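Local atomic coordinates of uncharacterized protein (Parabacteroides merdae ATCC 43184, PDB entry 5BMT), a protein that is of unknown function but probably carries an N-terminal OB-type domain of a lipoprotein family. Residues Thr21-Ile26 against Asn70-Ala75. Numbering follows the deposited sequence.
Sequences TMRTLI and NGFYVA. With SO4 (sulfate ion), chain C.
Leu25 and Phe72 mark the closest approach of two backbones that do not pair, their CA atoms 8.0 Å apart, on either side of the short strand 34-35. That strand hydrogen-bonds to both strand 24-28 and strand 73-79 and so closes the five-stranded sheet on itself, consistent with an OB-type β-barrel; its Tyr35 touches both Leu25 and Phe72. The side chains illustrate a general principle: an arginine can lay its aliphatic stem over an aromatic face while its guanidinium edge binds an anion. Phe72 carries the contact. Arg23 CD lies over one face of its ring in a CH-pi contact, 4.0 Å from the centroid, while Leu25 CD2 approaches obliquely, 3.9 Å from Phe72 CG. The guanidinium is tilted 34° from the ring, and Arg23 NE comes within 3.4 Å of Phe72 CZ. Extended from CA to CD, with CG anti to the backbone N (chi1 178°), the arginine chain then bends at chi3 (-69°), which turns its head toward a sulfate probably drawn from the crystallisation liquor. Arg23 NE bonds to sulfate O1 and Arg23 NH2 to sulfate O3, each at 2.8 Å. Thr21 OG1 donates a third bond, 2.7 Å to sulfate O4. A leucine in place of Arg23 would probably leave the sulfate without two of these three donors, and the Phe72 face without the CD and NE that lie over it. Of the arginine's two bonds, that from NE to O1 is the straighter, almost linear.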
ATOM      1  N   THR A  21      22.719   5.638  -8.548  1.00 18.88           N
ATOM      2  CA  THR A  21      23.987   6.208  -8.097  1.00 18.33           C
ATOM      3  C   THR A  21      23.997   6.394  -6.570  1.00 20.12           C
ATOM      4  O   THR A  21      24.821   7.141  -6.025  1.00 20.67           O
ATOM      5  CB  THR A  21      24.304   7.476  -8.863  1.00 23.67           C
ATOM      6  OG1 THR A  21      23.196   8.357  -8.763  1.00 21.84           O
ATOM      7  CG2 THR A  21      24.626   7.184 -10.338  1.00 25.20           C
HETATM    8  N   MSE A  22      23.107   5.667  -5.874  1.00 16.27           N
HETATM    9  CA  MSE A  22      23.103   5.558  -4.422  1.00 16.48           C
HETATM   10  C   MSE A  22      22.791   6.853  -3.703  1.00 19.61           C
HETATM   11  O   MSE A  22      23.249   7.069  -2.565  1.00 19.86           O
HETATM   12  CB  MSE A  22      24.431   4.965  -3.884  1.00 18.23           C
HETATM   13  CG  MSE A  22      24.851   3.645  -4.575  1.00 22.31           C
HETATM   14 SE   MSE A  22      23.432   2.313  -4.813  0.75 25.59          SE
HETATM   15  CE  MSE A  22      23.307   1.815  -3.055  1.00 22.22           C
ATOM     16  N   ARG A  23      21.951   7.678  -4.314  1.00 15.33           N
ATOM     17  CA  ARG A  23      21.369   8.829  -3.648  1.00 14.65           C
ATOM     18  C   ARG A  23      20.068   8.332  -3.042  1.00 15.75           C
ATOM     19  O   ARG A  23      19.320   7.604  -3.718  1.00 15.13           O
ATOM     20  CB  ARG A  23      21.118   9.956  -4.654  1.00 15.42           C
ATOM     21  CG  ARG A  23      20.468  11.188  -4.026  1.00 15.97           C
ATOM     22  CD  ARG A  23      20.172  12.258  -5.055  1.00 18.28           C
ATOM     23  NE  ARG A  23      21.386  12.878  -5.591  1.00 15.83           N
ATOM     24  CZ  ARG A  23      21.975  13.954  -5.069  1.00 18.11           C
ATOM     25  NH1 ARG A  23      21.435  14.578  -4.025  1.00 20.76           N
ATOM     26  NH2 ARG A  23      23.071  14.459  -5.633  1.00 18.24           N
ATOM     27  N   THR A  24      19.754   8.726  -1.794  1.00 13.89           N
ATOM     28  CA  THR A  24      18.472   8.307  -1.225  1.00 12.50           C
ATOM     29  C   THR A  24      17.383   9.252  -1.708  1.00 14.33           C
ATOM     30  O   THR A  24      17.458  10.472  -1.451  1.00 13.77           O
ATOM     31  CB  THR A  24      18.513   8.302   0.315  1.00 13.45           C
ATOM     32  OG1 THR A  24      19.473   7.315   0.718  1.00 14.75           O
ATOM     33  CG2 THR A  24      17.137   7.985   0.944  1.00 14.60           C
ATOM     34  N   LEU A  25      16.390   8.689  -2.382  1.00 11.15           N
ATOM     35  CA  LEU A  25      15.231   9.425  -2.898  1.00 12.46           C
ATOM     36  C   LEU A  25      13.958   8.885  -2.303  1.00 13.70           C
ATOM     37  O   LEU A  25      13.925   7.806  -1.685  1.00 13.19           O
ATOM     38  CB  LEU A  25      15.163   9.225  -4.441  1.00 12.64           C
ATOM     39  CG  LEU A  25      16.373   9.681  -5.282  1.00 14.86           C
ATOM     40  CD1 LEU A  25      16.127   9.427  -6.766  1.00 14.73           C
ATOM     41  CD2 LEU A  25      16.661  11.160  -5.074  1.00 13.86           C
ATOM     42  N   ILE A  26      12.878   9.664  -2.481  1.00 12.15           N
ATOM     43  CA  ILE A  26      11.554   9.161  -2.162  1.00 11.45           C
ATOM     44  C   ILE A  26      10.795   9.083  -3.489  1.00 11.93           C
ATOM     45  O   ILE A  26      10.941   9.952  -4.377  1.00 12.76           O
ATOM     46  CB  ILE A  26      10.794   9.893  -1.052  1.00 14.70           C
ATOM     47  CG1 ILE A  26      10.471  11.321  -1.444  1.00 15.99           C
ATOM     48  CG2 ILE A  26      11.622   9.811   0.281  1.00 16.68           C
ATOM     49  CD1 ILE A  26       9.418  12.005  -0.475  1.00 21.92           C
ATOM     50  N   ASN A  70      19.237  15.264 -13.744  1.00 23.23           N
ATOM     51  CA  ASN A  70      19.425  14.665 -12.418  1.00 21.00           C
ATOM     52  C   ASN A  70      18.566  13.401 -12.196  1.00 21.93           C
ATOM     53  O   ASN A  70      19.009  12.465 -11.509  1.00 21.24           O
ATOM     54  CB  ASN A  70      19.096  15.661 -11.313  1.00 21.90           C
ATOM     55  CG  ASN A  70      20.042  16.835 -11.215  1.00 32.12           C
ATOM     56  OD1 ASN A  70      21.183  16.794 -11.691  1.00 29.29           O
ATOM     57  ND2 ASN A  70      19.584  17.894 -10.559  1.00 24.77           N
ATOM     58  N   GLY A  71      17.346  13.408 -12.726  1.00 18.23           N
ATOM     59  CA  GLY A  71      16.397  12.301 -12.574  1.00 16.86           C
ATOM     60  C   GLY A  71      15.507  12.394 -11.337  1.00 18.34           C
ATOM     61  O   GLY A  71      14.818  11.433 -10.969  1.00 19.45           O
ATOM     62  N   PHE A  72      15.516  13.565 -10.690  1.00 16.94           N
ATOM     63  CA  PHE A  72      14.680  13.841  -9.508  1.00 16.19           C
ATOM     64  C   PHE A  72      14.514  15.342  -9.368  1.00 16.55           C
ATOM     65  O   PHE A  72      15.332  16.126  -9.894  1.00 16.36           O
ATOM     66  CB  PHE A  72      15.356  13.269  -8.212  1.00 16.23           C
ATOM     67  CG  PHE A  72      16.775  13.767  -7.982  1.00 15.75           C
ATOM     68  CD1 PHE A  72      17.014  14.987  -7.350  1.00 16.58           C
ATOM     69  CD2 PHE A  72      17.867  13.040  -8.439  1.00 16.14           C
ATOM     70  CE1 PHE A  72      18.314  15.473  -7.192  1.00 16.42           C
ATOM     71  CE2 PHE A  72      19.170  13.518  -8.257  1.00 17.85           C
ATOM     72  CZ  PHE A  72      19.389  14.729  -7.636  1.00 16.88           C
ATOM     73  N   TYR A  73      13.507  15.733  -8.568  1.00 14.53           N
ATOM     74  CA  TYR A  73      13.374  17.096  -8.123  1.00 14.70           C
ATOM     75  C   TYR A  73      13.884  17.183  -6.687  1.00 16.56           C
ATOM     76  O   TYR A  73      13.600  16.292  -5.876  1.00 16.03           O
ATOM     77  CB  TYR A  73      11.912  17.572  -8.164  1.00 16.35           C
ATOM     78  CG  TYR A  73      11.459  17.961  -9.542  1.00 16.50           C
ATOM     79  CD1 TYR A  73      11.921  19.130 -10.142  1.00 19.97           C
ATOM     80  CD2 TYR A  73      10.601  17.144 -10.265  1.00 17.89           C
ATOM     81  CE1 TYR A  73      11.520  19.484 -11.426  1.00 22.81           C
ATOM     82  CE2 TYR A  73      10.185  17.493 -11.556  1.00 19.78           C
ATOM     83  CZ  TYR A  73      10.662  18.651 -12.132  1.00 24.92           C
ATOM     84  OH  TYR A  73      10.285  18.999 -13.419  1.00 29.28           O
ATOM     85  N   VAL A  74      14.579  18.273  -6.364  1.00 16.19           N
ATOM     86  CA  VAL A  74      14.950  18.538  -4.976  1.00 15.20           C
ATOM     87  C   VAL A  74      13.692  19.100  -4.324  1.00 18.67           C
ATOM     88  O   VAL A  74      13.056  20.010  -4.880  1.00 18.16           O
ATOM     89  CB  VAL A  74      16.141  19.516  -4.862  1.00 18.71           C
ATOM     90  CG1 VAL A  74      16.394  19.885  -3.396  1.00 20.04           C
ATOM     91  CG2 VAL A  74      17.403  18.924  -5.504  1.00 19.00           C
ATOM     92  N   ALA A  75      13.310  18.552  -3.175  1.00 16.25           N
ATOM     93  CA  ALA A  75      12.098  18.990  -2.493  1.00 16.49           C
ATOM     94  C   ALA A  75      12.373  19.200  -1.031  1.00 19.68           C
ATOM     95  O   ALA A  75      13.377  18.729  -0.498  1.00 19.56           O
ATOM     96  CB  ALA A  75      11.004  17.933  -2.665  1.00 17.12           C
TER
HETATM   97  S   SO4 C 301      23.795  11.870  -8.371  0.80 23.13           S
HETATM   98  O1  SO4 C 301      22.367  11.743  -7.987  0.80 19.99           O
HETATM   99  O2  SO4 C 301      23.885  12.107  -9.810  0.80 28.85           O
HETATM  100  O3  SO4 C 301      24.417  12.958  -7.589  0.80 26.32           O
HETATM  101  O4  SO4 C 301      24.491  10.613  -8.021  0.80 23.77           O